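PA0833-PD protein (Pseudomonas aeruginosa PAO1, PDB 6JFW) probably binds peptidoglycan through this periplasmic OmpA C-like domain, which belongs to an outer-membrane protein of the cell envelope and has an enlarged binding pocket. Local coordinates at residues 4-9 with 18-23; 29-34 with 50-55; 35-40 with 91-96. One frame throughout, in Å; residues are numbered along the deposited sequence.

How the interactions relate
Interaction 2 is the middle of the three. Its centre lies about 12 Å from that of interaction 1 and about 9 Å from that of interaction 3. The centres of interactions 1 and 3 are about 20 Å apart, on opposite sides of the chain's centre. Strands 19-23 and 26-32 are neighbours in one sheet and connect interactions 1 and 2. Glu19 O and Ile30 N probably form a hydrogen bond (2.8 Å) there. Leu9 CD2 also packs on Leu55 CD2 at 3.6 Å, and Val20 CG2 on Leu29 CD2 at 3.6 Å. On the other side, Met31 CE lies 4.0 Å from Val93 CG2. Leu52 CB reaches Tyr96 CE1 at 3.6 Å. Leu9, Leu29, Leu55, Met31 and Val93 thus carry apolar packing from one contact to the next.

Interaction 1: residues 4-9 with 18-23; sequences KQEAEL and VEVQRQ
Glu6 of the N-terminal helix 3-12 meets Arg22 of the outermost strand 19-23 in a salt bridge. Arg22 grips it side-on with two nitrogens, and both go to the same oxygen. Arg22 NH1 donates to Glu6 OE1 at 2.5 Å, a short bond and the straighter of the two. Arg22 NE reaches Glu6 OE1 at 3.0 Å in a more bent bond. OE1 lies in the guanidinium plane, at its edge. The carboxylate is turned 60° from that plane. Both nitrogens meet OE1 from above the carboxylate plane, on the same face. The Glu6 chain is extended, while the Arg22 chain bends at chi2 (68°) and chi3 (51°), bringing its head back toward the helix.

Helix residues 4-9 run nearly antiparallel to strand 19-23, their axes 9.4 Å apart at closest approach. Strand 19-23 is an edge strand of the mixed sheet of this OmpA C-like domain and pairs with strand 26-32. Beside the salt bridge, Val20 CG1 packs on Glu6 CG at 4.3 Å, and Val20 CG2 lies loosely by Leu9 O. The charges have further partners: Arg10 NH2 holds Glu6 OE2, and Ser2 OG bonds Arg22 NH2.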
ATOM      1  N   LYS A   4      -0.063   6.737 -18.488  1.00 18.93           N
ATOM      2  CA  LYS A   4      -1.215   7.592 -18.229  1.00 23.04           C
ATOM      3  C   LYS A   4      -1.735   7.401 -16.809  1.00 19.74           C
ATOM      4  O   LYS A   4      -1.997   8.379 -16.099  1.00 14.08           O
ATOM      5  CB  LYS A   4      -2.308   7.313 -19.258  1.00 26.74           C
ATOM      6  CG  LYS A   4      -3.388   8.370 -19.332  1.00 30.61           C
ATOM      7  CD  LYS A   4      -4.134   8.271 -20.652  1.00 38.77           C
ATOM      8  CE  LYS A   4      -5.506   8.910 -20.565  1.00 41.10           C
ATOM      9  NZ  LYS A   4      -6.378   8.176 -19.609  1.00 42.26           N
ATOM     10  N   GLN A   5      -1.884   6.148 -16.373  1.00 13.62           N
ATOM     11  CA  GLN A   5      -2.309   5.912 -14.998  1.00 18.98           C
ATOM     12  C   GLN A   5      -1.292   6.462 -14.008  1.00 11.51           C
ATOM     13  O   GLN A   5      -1.668   7.028 -12.975  1.00 11.23           O
ATOM     14  CB  GLN A   5      -2.543   4.421 -14.744  1.00 18.68           C
ATOM     15  CG  GLN A   5      -3.089   4.146 -13.345  1.00 15.89           C
ATOM     16  CD  GLN A   5      -3.419   2.688 -13.103  1.00 19.35           C
ATOM     17  OE1 GLN A   5      -2.917   1.802 -13.794  1.00 15.94           O
ATOM     18  NE2 GLN A   5      -4.274   2.434 -12.119  1.00 14.37           N
ATOM     19  N   GLU A   6       0.002   6.314 -14.309  1.00 12.15           N
ATOM     20  CA  GLU A   6       1.027   6.834 -13.406  1.00 18.84           C
ATOM     21  C   GLU A   6       0.874   8.337 -13.215  1.00 16.55           C
ATOM     22  O   GLU A   6       0.946   8.841 -12.087  1.00 13.60           O
ATOM     23  CB  GLU A   6       2.429   6.510 -13.926  1.00 22.46           C
ATOM     24  CG  GLU A   6       3.510   6.880 -12.912  1.00 19.28           C
ATOM     25  CD  GLU A   6       4.895   7.017 -13.514  1.00 31.78           C
ATOM     26  OE1 GLU A   6       5.108   6.554 -14.654  1.00 31.76           O
ATOM     27  OE2 GLU A   6       5.774   7.595 -12.839  1.00 38.29           O
ATOM     28  N   ALA A   7       0.660   9.072 -14.308  1.00 13.96           N
ATOM     29  CA  ALA A   7       0.493  10.517 -14.201  1.00 17.43           C
ATOM     30  C   ALA A   7      -0.789  10.871 -13.459  1.00 16.97           C
ATOM     31  O   ALA A   7      -0.818  11.831 -12.680  1.00 20.55           O
ATOM     32  CB  ALA A   7       0.503  11.153 -15.590  1.00 16.97           C
ATOM     33  N   GLU A   8      -1.858  10.109 -13.687  1.00 15.34           N
ATOM     34  CA  GLU A   8      -3.094  10.340 -12.949  1.00 15.90           C
ATOM     35  C   GLU A   8      -2.913  10.049 -11.466  1.00 15.35           C
ATOM     36  O   GLU A   8      -3.448  10.768 -10.614  1.00 14.88           O
ATOM     37  CB  GLU A   8      -4.216   9.489 -13.533  1.00 22.21           C
ATOM     38  CG  GLU A   8      -4.993  10.160 -14.642  1.00 34.26           C
ATOM     39  CD  GLU A   8      -5.810   9.175 -15.444  1.00 54.85           C
ATOM     40  OE1 GLU A   8      -5.685   9.174 -16.686  1.00 50.61           O
ATOM     41  OE2 GLU A   8      -6.568   8.390 -14.838  1.00 58.45           O
ATOM     42  N   LEU A   9      -2.155   9.002 -11.137  1.00 12.48           N
ATOM     43  CA  LEU A   9      -1.919   8.678  -9.734  1.00 14.73           C
ATOM     44  C   LEU A   9      -1.066   9.740  -9.053  1.00 12.54           C
ATOM     45  O   LEU A   9      -1.349  10.129  -7.913  1.00 14.48           O
ATOM     46  CB  LEU A   9      -1.268   7.301  -9.619  1.00 10.28           C
ATOM     47  CG  LEU A   9      -2.257   6.155  -9.827  1.00 16.39           C
ATOM     48  CD1 LEU A   9      -1.541   4.825  -9.977  1.00 13.50           C
ATOM     49  CD2 LEU A   9      -3.237   6.113  -8.669  1.00 18.69           C
ATOM     50  N   VAL A  18       1.469   9.687   0.163  1.00 15.26           N
ATOM     51  CA  VAL A  18       1.644   8.456  -0.599  1.00 18.82           C
ATOM     52  C   VAL A  18       2.671   8.702  -1.695  1.00 21.18           C
ATOM     53  O   VAL A  18       2.546   9.653  -2.474  1.00 22.52           O
ATOM     54  CB  VAL A  18       0.308   7.989  -1.197  1.00 18.05           C
ATOM     55  CG1 VAL A  18       0.525   6.788  -2.105  1.00 19.77           C
ATOM     56  CG2 VAL A  18      -0.680   7.662  -0.100  1.00 19.72           C
ATOM     57  N   GLU A  19       3.686   7.847  -1.762  1.00 19.32           N
ATOM     58  CA  GLU A  19       4.693   7.959  -2.805  1.00 17.71           C
ATOM     59  C   GLU A  19       4.355   7.041  -3.972  1.00 20.71           C
ATOM     60  O   GLU A  19       3.886   5.917  -3.785  1.00 15.27           O
ATOM     61  CB  GLU A  19       6.087   7.619  -2.277  1.00 24.79           C
ATOM     62  CG  GLU A  19       6.392   8.167  -0.909  1.00 30.50           C
ATOM     63  CD  GLU A  19       7.572   7.478  -0.289  1.00 48.05           C
ATOM     64  OE1 GLU A  19       7.810   7.681   0.918  1.00 52.55           O
ATOM     65  OE2 GLU A  19       8.261   6.734  -1.018  1.00 53.50           O
ATOM     66  N   VAL A  20       4.611   7.539  -5.176  1.00 15.59           N
ATOM     67  CA  VAL A  20       4.363   6.816  -6.414  1.00 14.27           C
ATOM     68  C   VAL A  20       5.715   6.544  -7.054  1.00 16.46           C
ATOM     69  O   VAL A  20       6.477   7.481  -7.324  1.00 17.00           O
ATOM     70  CB  VAL A  20       3.458   7.617  -7.361  1.00 17.40           C
ATOM     71  CG1 VAL A  20       3.178   6.830  -8.628  1.00 14.10           C
ATOM     72  CG2 VAL A  20       2.167   8.006  -6.653  1.00 20.91           C
ATOM     73  N   GLN A  21       6.018   5.272  -7.289  1.00 11.53           N
ATOM     74  CA  GLN A  21       7.287   4.879  -7.883  1.00  9.19           C
ATOM     75  C   GLN A  21       7.054   4.139  -9.188  1.00 14.85           C
ATOM     76  O   GLN A  21       6.277   3.179  -9.238  1.00 13.67           O
ATOM     77  CB  GLN A  21       8.106   4.003  -6.936  1.00 14.83           C
ATOM     78  CG  GLN A  21       8.346   4.624  -5.585  1.00 21.81           C
ATOM     79  CD  GLN A  21       9.412   3.893  -4.802  1.00 32.77           C
ATOM     80  OE1 GLN A  21       9.751   2.749  -5.107  1.00 25.81           O
ATOM     81  NE2 GLN A  21       9.954   4.551  -3.785  1.00 28.97           N
ATOM     82  N   ARG A  22       7.723   4.605 -10.236  1.00 16.30           N
ATOM     83  CA  ARG A  22       7.859   3.855 -11.474  1.00 15.38           C
ATOM     84  C   ARG A  22       8.956   2.812 -11.290  1.00 19.40           C
ATOM     85  O   ARG A  22      10.090   3.155 -10.943  1.00 14.81           O
ATOM     86  CB  ARG A  22       8.199   4.796 -12.623  1.00 16.53           C
ATOM     87  CG  ARG A  22       8.819   4.102 -13.810  1.00 20.02           C
ATOM     88  CD  ARG A  22       7.793   3.219 -14.464  1.00 19.60           C
ATOM     89  NE  ARG A  22       6.575   3.973 -14.713  1.00 21.23           N
ATOM     90  CZ  ARG A  22       5.492   3.471 -15.287  1.00 28.94           C
ATOM     91  NH1 ARG A  22       4.430   4.237 -15.475  1.00 33.66           N
ATOM     92  NH2 ARG A  22       5.473   2.203 -15.673  1.00 29.26           N
ATOM     93  N   GLN A  23       8.622   1.544 -11.522  1.00 16.75           N
ATOM     94  CA  GLN A  23       9.540   0.430 -11.279  1.00 20.50           C
ATOM     95  C   GLN A  23       9.501  -0.478 -12.508  1.00 20.12           C
ATOM     96  O   GLN A  23       8.828  -1.512 -12.511  1.00 22.07           O
ATOM     97  CB  GLN A  23       9.158  -0.308  -9.992  1.00 16.77           C
ATOM     98  CG  GLN A  23      10.155  -1.357  -9.533  1.00 24.46           C
ATOM     99  CD  GLN A  23      11.523  -0.779  -9.226  1.00 32.34           C
ATOM    100  OE1 GLN A  23      11.641   0.311  -8.663  1.00 26.65           O
ATOM    101  NE2 GLN A  23      12.567  -1.513  -9.591  1.00 28.09           N
TER

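Interaction 2: residues 29-34 with 50-55; sequences LIMPGN and APLNNL
Leu29 and Leu55 reach toward each other tip to tip, with Leu29 CD1 3.6 Å from Leu55 CD2. This is the closest approach between strand residues 29-32 and helix residues 50-55. The other methyl of Leu55 is used as well: Leu55 CD1 lies 4.2 Å from Met31 SD. Leu55 therefore touches two strand residues, one with each branch. The end of the Met31 chain curls back at the sulfur (chi3 25°, a strained value), leaving its terminal methyl CE 4.3 Å from Leu52 CD2. In Leu29, CG stands anti to the carbonyl carbon (chi1 -51°), and the branch points across to the helix.

All four residues are buried, and the contact is purely apolar. It is part of the alpha/beta sandwich of the OmpA C-like domain, where helix 49-61 lies over one face of the mixed sheet. Strand and helix segments run nearly antiparallel, and their axes come no closer than 12.5 Å. Leucine and methionine side chains bridge the gap.

Neighbouring elements position the strand and pack against these side chains. Strand 132-139 holds the strand by backbone hydrogen bonds, Leu29 with Val135 and Met31 with Val133. The Val135 side chain also touches both Leu29 and Met31. From the loops, Phe48 packs on Met31, Ile44 on Leu52 and Met13 on Leu55. Within the helix, Leu55 N bonds to Pro51 O at 3.0 Å, one turn back.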
ATOM      1  N   LEU A  29       2.970   1.982  -5.186  1.00 10.95           N
ATOM      2  CA  LEU A  29       2.492   3.033  -4.296  1.00 12.41           C
ATOM      3  C   LEU A  29       2.913   2.692  -2.874  1.00 17.34           C
ATOM      4  O   LEU A  29       2.530   1.642  -2.346  1.00 16.34           O
ATOM      5  CB  LEU A  29       0.973   3.175  -4.395  1.00 12.93           C
ATOM      6  CG  LEU A  29       0.448   3.327  -5.825  1.00 19.01           C
ATOM      7  CD1 LEU A  29      -1.032   3.006  -5.902  1.00 20.07           C
ATOM      8  CD2 LEU A  29       0.718   4.729  -6.336  1.00 21.42           C
ATOM      9  N   ILE A  30       3.708   3.569  -2.263  1.00 13.27           N
ATOM     10  CA  ILE A  30       4.140   3.412  -0.878  1.00 13.67           C
ATOM     11  C   ILE A  30       3.190   4.203   0.005  1.00 14.52           C
ATOM     12  O   ILE A  30       3.091   5.429  -0.118  1.00 12.88           O
ATOM     13  CB  ILE A  30       5.584   3.894  -0.668  1.00 21.49           C
ATOM     14  CG1 ILE A  30       6.533   3.244  -1.673  1.00 23.41           C
ATOM     15  CG2 ILE A  30       6.024   3.603   0.767  1.00 19.05           C
ATOM     16  CD1 ILE A  30       6.781   1.800  -1.416  1.00 31.26           C
ATOM     17  N   MET A  31       2.507   3.510   0.908  1.00 13.46           N
ATOM     18  CA  MET A  31       1.603   4.158   1.851  1.00 12.88           C
ATOM     19  C   MET A  31       2.181   4.043   3.254  1.00 14.58           C
ATOM     20  O   MET A  31       2.098   2.969   3.873  1.00 14.10           O
ATOM     21  CB  MET A  31       0.212   3.523   1.770  1.00 18.53           C
ATOM     22  CG  MET A  31      -0.382   3.623   0.364  1.00 20.32           C
ATOM     23  SD  MET A  31      -1.810   2.578   0.014  1.00 39.02           S
ATOM     24  CE  MET A  31      -2.479   2.324   1.650  1.00 28.19           C
ATOM     25  N   PRO A  32       2.793   5.100   3.791  1.00 18.60           N
ATOM     26  CA  PRO A  32       3.435   4.994   5.107  1.00 18.56           C
ATOM     27  C   PRO A  32       2.419   4.699   6.197  1.00 19.13           C
ATOM     28  O   PRO A  32       1.277   5.162   6.156  1.00 15.17           O
ATOM     29  CB  PRO A  32       4.081   6.371   5.305  1.00 22.37           C
ATOM     30  CG  PRO A  32       4.093   7.012   3.952  1.00 25.18           C
ATOM     31  CD  PRO A  32       2.920   6.450   3.218  1.00 19.89           C
ATOM     32  N   GLY A  33       2.853   3.916   7.185  1.00 19.91           N
ATOM     33  CA  GLY A  33       1.948   3.520   8.251  1.00 17.35           C
ATOM     34  C   GLY A  33       1.409   4.699   9.040  1.00 17.70           C
ATOM     35  O   GLY A  33       0.247   4.701   9.450  1.00 16.71           O
ATOM     36  N   ASN A  34       2.240   5.724   9.246  1.00 21.23           N
ATOM     37  CA  ASN A  34       1.862   6.827  10.125  1.00 25.92           C
ATOM     38  C   ASN A  34       0.722   7.670   9.571  1.00 29.05           C
ATOM     39  O   ASN A  34       0.116   8.439  10.327  1.00 32.73           O
ATOM     40  CB  ASN A  34       3.070   7.724  10.399  1.00 31.78           C
ATOM     41  CG  ASN A  34       3.473   8.543   9.190  1.00 38.46           C
ATOM     42  OD1 ASN A  34       3.648   8.010   8.094  1.00 39.31           O
ATOM     43  ND2 ASN A  34       3.610   9.851   9.380  1.00 48.03           N
ATOM     44  N   ALA A  50     -10.304   9.310   1.822  1.00 16.06           N
ATOM     45  CA  ALA A  50     -10.482   9.932   0.519  1.00 15.10           C
ATOM     46  C   ALA A  50      -9.330   9.605  -0.432  1.00 14.73           C
ATOM     47  O   ALA A  50      -9.586   9.344  -1.615  1.00 16.10           O
ATOM     48  CB  ALA A  50     -10.664  11.442   0.673  1.00 18.16           C
ATOM     49  N   PRO A  51      -8.062   9.612   0.010  1.00 17.30           N
ATOM     50  CA  PRO A  51      -7.004   9.062  -0.859  1.00 16.61           C
ATOM     51  C   PRO A  51      -7.301   7.652  -1.346  1.00 14.16           C
ATOM     52  O   PRO A  51      -7.123   7.358  -2.536  1.00 15.99           O
ATOM     53  CB  PRO A  51      -5.763   9.119   0.038  1.00 18.35           C
ATOM     54  CG  PRO A  51      -6.000  10.297   0.897  1.00 17.86           C
ATOM     55  CD  PRO A  51      -7.482  10.302   1.181  1.00 19.55           C
ATOM     56  N   LEU A  52      -7.765   6.771  -0.456  1.00 15.14           N
ATOM     57  CA  LEU A  52      -8.119   5.416  -0.874  1.00 14.32           C
ATOM     58  C   LEU A  52      -9.287   5.423  -1.851  1.00 10.75           C
ATOM     59  O   LEU A  52      -9.323   4.615  -2.787  1.00 15.58           O
ATOM     60  CB  LEU A  52      -8.447   4.557   0.344  1.00 11.42           C
ATOM     61  CG  LEU A  52      -7.237   4.004   1.095  1.00 14.09           C
ATOM     62  CD1 LEU A  52      -7.660   3.304   2.377  1.00 17.02           C
ATOM     63  CD2 LEU A  52      -6.436   3.067   0.202  1.00 19.78           C
ATOM     64  N   ASN A  53     -10.258   6.319  -1.644  1.00 13.18           N
ATOM     65  CA  ASN A  53     -11.348   6.463  -2.605  1.00 12.19           C
ATOM     66  C   ASN A  53     -10.814   6.781  -3.994  1.00 12.42           C
ATOM     67  O   ASN A  53     -11.270   6.209  -4.991  1.00 12.39           O
ATOM     68  CB  ASN A  53     -12.317   7.559  -2.158  1.00 13.74           C
ATOM     69  CG  ASN A  53     -13.120   7.174  -0.933  1.00 20.42           C
ATOM     70  OD1 ASN A  53     -13.189   6.004  -0.559  1.00 21.27           O
ATOM     71  ND2 ASN A  53     -13.745   8.165  -0.307  1.00 20.47           N
ATOM     72  N   ASN A  54      -9.846   7.697  -4.077  1.00 12.70           N
ATOM     73  CA  ASN A  54      -9.257   8.043  -5.366  1.00 12.77           C
ATOM     74  C   ASN A  54      -8.509   6.860  -5.966  1.00 15.19           C
ATOM     75  O   ASN A  54      -8.591   6.615  -7.176  1.00 11.34           O
ATOM     76  CB  ASN A  54      -8.324   9.244  -5.211  1.00 14.86           C
ATOM     77  CG  ASN A  54      -9.070  10.561  -5.211  1.00 16.28           C
ATOM     78  OD1 ASN A  54      -9.654  10.953  -6.220  1.00 21.41           O
ATOM     79  ND2 ASN A  54      -9.050  11.256  -4.079  1.00 19.63           N
ATOM     80  N   LEU A  55      -7.771   6.118  -5.137  1.00 13.99           N
ATOM     81  CA  LEU A  55      -7.069   4.935  -5.625  1.00 14.11           C
ATOM     82  C   LEU A  55      -8.041   3.917  -6.207  1.00 13.78           C
ATOM     83  O   LEU A  55      -7.790   3.349  -7.275  1.00 16.85           O
ATOM     84  CB  LEU A  55      -6.252   4.304  -4.497  1.00 16.71           C
ATOM     85  CG  LEU A  55      -4.904   4.943  -4.169  1.00 23.44           C
ATOM     86  CD1 LEU A  55      -4.217   4.199  -3.035  1.00 19.32           C
ATOM     87  CD2 LEU A  55      -4.027   4.959  -5.402  1.00 19.29           C
TER

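Interaction 3: residues 35-40 with 91-96; sequences ITFATD and QSVAGY
Phe37 and Val93 make the tight part of this contact, in which the end of the short helix 33-36 of the OmpA C-like domain meets the long helix 79-99. Phe37 CZ lies 3.9 Å from Val93 CG2. The two side chains cross at about a right angle, and the methyl meets the ring obliquely. Phe37 is the first residue to leave helical geometry after helix 33-36. Its CG stands anti to the carbonyl carbon (chi1 -61°), which sends the ring toward helix 79-99. Thr36 supports it from its own segment: Thr36 CG2 sits 3.7 Å above one ring face, toward the rim. Phe37, Thr36 and Val93 are all buried. Phe48 also packs against Thr36, and Thr36 OG1 is held by Pro32 O.

Other pairs are looser. Thr36 CG2 lies 4.4 Å from Val93 CG2. Ser92 CB approaches the ring edge near its plane, 4.3 Å from Phe37 CE1. Ser92 is partly exposed, and so marks the more open side of the contact. The backbones are well apart throughout: Thr36 CA is 8.9 Å from Val93 CA, and Phe37 CA is 9.4 Å from Ser92 CA. Beyond the ring the chain turns away from the helix. Thr39 and Asp40 are exposed and do not touch residues 91-96. Ser92 OG turns to another partner and is hydrogen-bonded to Ala42 O.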
ATOM      1  N   ILE A  35       0.418   7.565   8.279  1.00 24.50           N
ATOM      2  CA  ILE A  35      -0.688   8.312   7.689  1.00 26.10           C
ATOM      3  C   ILE A  35      -1.806   7.412   7.190  1.00 22.60           C
ATOM      4  O   ILE A  35      -2.911   7.914   6.927  1.00 19.35           O
ATOM      5  CB  ILE A  35      -0.205   9.233   6.548  1.00 29.09           C
ATOM      6  CG1 ILE A  35       0.261   8.408   5.353  1.00 28.27           C
ATOM      7  CG2 ILE A  35       0.921  10.133   7.024  1.00 33.25           C
ATOM      8  CD1 ILE A  35      -0.683   8.448   4.199  1.00 33.39           C
ATOM      9  N   THR A  36      -1.561   6.111   7.046  1.00 18.53           N
ATOM     10  CA  THR A  36      -2.579   5.184   6.573  1.00 19.06           C
ATOM     11  C   THR A  36      -3.419   4.627   7.713  1.00 16.88           C
ATOM     12  O   THR A  36      -4.629   4.431   7.558  1.00 18.48           O
ATOM     13  CB  THR A  36      -1.925   4.032   5.804  1.00 17.41           C
ATOM     14  OG1 THR A  36      -1.114   4.562   4.749  1.00 20.42           O
ATOM     15  CG2 THR A  36      -2.979   3.108   5.211  1.00 18.23           C
ATOM     16  N   PHE A  37      -2.803   4.382   8.864  1.00 15.98           N
ATOM     17  CA  PHE A  37      -3.463   3.711   9.967  1.00 15.01           C
ATOM     18  C   PHE A  37      -3.488   4.603  11.197  1.00 18.54           C
ATOM     19  O   PHE A  37      -2.590   5.422  11.416  1.00 18.87           O
ATOM     20  CB  PHE A  37      -2.766   2.388  10.289  1.00 14.79           C
ATOM     21  CG  PHE A  37      -2.780   1.426   9.146  1.00 19.38           C
ATOM     22  CD1 PHE A  37      -3.947   0.761   8.814  1.00 17.55           C
ATOM     23  CD2 PHE A  37      -1.647   1.213   8.380  1.00 17.93           C
ATOM     24  CE1 PHE A  37      -3.982  -0.114   7.752  1.00 13.87           C
ATOM     25  CE2 PHE A  37      -1.675   0.336   7.313  1.00 15.29           C
ATOM     26  CZ  PHE A  37      -2.847  -0.325   6.998  1.00 16.44           C
ATOM     27  N   ALA A  38      -4.466   4.370  12.040  1.00 21.29           N
ATOM     28  CA  ALA A  38      -4.574   5.041  13.300  1.00 21.46           C
ATOM     29  C   ALA A  38      -3.710   4.257  14.322  1.00 26.46           C
ATOM     30  O   ALA A  38      -3.908   3.103  14.551  1.00 29.61           O
ATOM     31  CB  ALA A  38      -6.013   5.065  13.731  1.00 23.25           C
ATOM     32  N   THR A  39      -2.734   4.906  14.903  1.00 27.53           N
ATOM     33  CA  THR A  39      -1.857   4.262  15.883  1.00 31.97           C
ATOM     34  C   THR A  39      -1.157   3.014  15.348  1.00 32.84           C
ATOM     35  O   THR A  39      -0.693   2.991  14.243  1.00 34.11           O
ATOM     36  CB  THR A  39      -2.550   4.060  17.282  1.00 38.56           C
ATOM     37  OG1 THR A  39      -1.596   3.683  18.247  1.00 49.80           O
ATOM     38  CG2 THR A  39      -3.626   3.033  17.271  1.00 35.40           C
ATOM     39  N   ASP A  40      -1.098   1.974  16.133  1.00 31.79           N
ATOM     40  CA  ASP A  40      -0.450   0.766  15.709  1.00 31.64           C
ATOM     41  C   ASP A  40      -1.512  -0.240  15.326  1.00 32.17           C
ATOM     42  O   ASP A  40      -1.275  -1.414  15.268  1.00 36.53           O
ATOM     43  CB  ASP A  40       0.528   0.279  16.731  1.00 32.09           C
ATOM     44  CG  ASP A  40      -0.126  -0.225  17.944  1.00 42.44           C
ATOM     45  OD1 ASP A  40      -1.262   0.175  18.215  1.00 45.68           O
ATOM     46  OD2 ASP A  40       0.485  -1.030  18.625  1.00 41.83           O
ATOM     47  N   GLN A  91      -4.785  -6.549   4.780  1.00 15.80           N
ATOM     48  CA  GLN A  91      -6.189  -6.951   4.744  1.00 21.52           C
ATOM     49  C   GLN A  91      -7.113  -5.743   4.781  1.00 14.36           C
ATOM     50  O   GLN A  91      -8.082  -5.660   4.017  1.00 15.62           O
ATOM     51  CB  GLN A  91      -6.492  -7.887   5.920  1.00 15.46           C
ATOM     52  CG  GLN A  91      -7.970  -7.956   6.327  1.00 27.00           C
ATOM     53  CD  GLN A  91      -8.342  -6.986   7.448  1.00 36.96           C
ATOM     54  OE1 GLN A  91      -7.558  -6.746   8.368  1.00 31.18           O
ATOM     55  NE2 GLN A  91      -9.548  -6.431   7.373  1.00 26.17           N
ATOM     56  N   SER A  92      -6.833  -4.797   5.681  1.00 14.64           N
ATOM     57  CA  SER A  92      -7.715  -3.649   5.857  1.00 13.51           C
ATOM     58  C   SER A  92      -7.776  -2.799   4.597  1.00 12.51           C
ATOM     59  O   SER A  92      -8.856  -2.361   4.185  1.00 13.01           O
ATOM     60  CB  SER A  92      -7.240  -2.806   7.038  1.00 14.02           C
ATOM     61  OG  SER A  92      -7.410  -3.496   8.262  1.00 26.04           O
ATOM     62  N   VAL A  93      -6.622  -2.545   3.980  1.00 13.24           N
ATOM     63  CA  VAL A  93      -6.582  -1.755   2.754  1.00 11.01           C
ATOM     64  C   VAL A  93      -7.350  -2.462   1.644  1.00 14.60           C
ATOM     65  O   VAL A  93      -8.155  -1.850   0.932  1.00 12.97           O
ATOM     66  CB  VAL A  93      -5.123  -1.479   2.349  1.00 11.68           C
ATOM     67  CG1 VAL A  93      -5.063  -0.799   0.991  1.00 10.70           C
ATOM     68  CG2 VAL A  93      -4.433  -0.633   3.408  1.00 13.33           C
ATOM     69  N   ALA A  94      -7.118  -3.768   1.493  1.00 15.25           N
ATOM     70  CA  ALA A  94      -7.818  -4.536   0.467  1.00 16.30           C
ATOM     71  C   ALA A  94      -9.318  -4.564   0.720  1.00 13.17           C
ATOM     72  O   ALA A  94     -10.115  -4.431  -0.215  1.00 17.95           O
ATOM     73  CB  ALA A  94      -7.265  -5.957   0.409  1.00 14.53           C
ATOM     74  N   GLY A  95      -9.722  -4.750   1.978  1.00 13.95           N
ATOM     75  CA  GLY A  95     -11.141  -4.746   2.296  1.00 17.29           C
ATOM     76  C   GLY A  95     -11.804  -3.421   1.976  1.00 16.45           C
ATOM     77  O   GLY A  95     -12.935  -3.385   1.486  1.00 18.95           O
ATOM     78  N   TYR A  96     -11.106  -2.314   2.243  1.00 13.34           N
ATOM     79  CA  TYR A  96     -11.650  -1.001   1.910  1.00 13.75           C
ATOM     80  C   TYR A  96     -11.810  -0.846   0.403  1.00 13.98           C
ATOM     81  O   TYR A  96     -12.865  -0.419  -0.080  1.00 15.97           O
ATOM     82  CB  TYR A  96     -10.749   0.101   2.468  1.00 17.27           C
ATOM     83  CG  TYR A  96     -11.352   1.485   2.360  1.00 22.92           C
ATOM     84  CD1 TYR A  96     -11.217   2.236   1.198  1.00 16.91           C
ATOM     85  CD2 TYR A  96     -12.061   2.037   3.418  1.00 23.47           C
ATOM     86  CE1 TYR A  96     -11.773   3.496   1.093  1.00 21.05           C
ATOM     87  CE2 TYR A  96     -12.619   3.298   3.323  1.00 24.14           C
ATOM     88  CZ  TYR A  96     -12.471   4.023   2.159  1.00 23.60           C
ATOM     89  OH  TYR A  96     -13.024   5.278   2.059  1.00 19.55           O
TER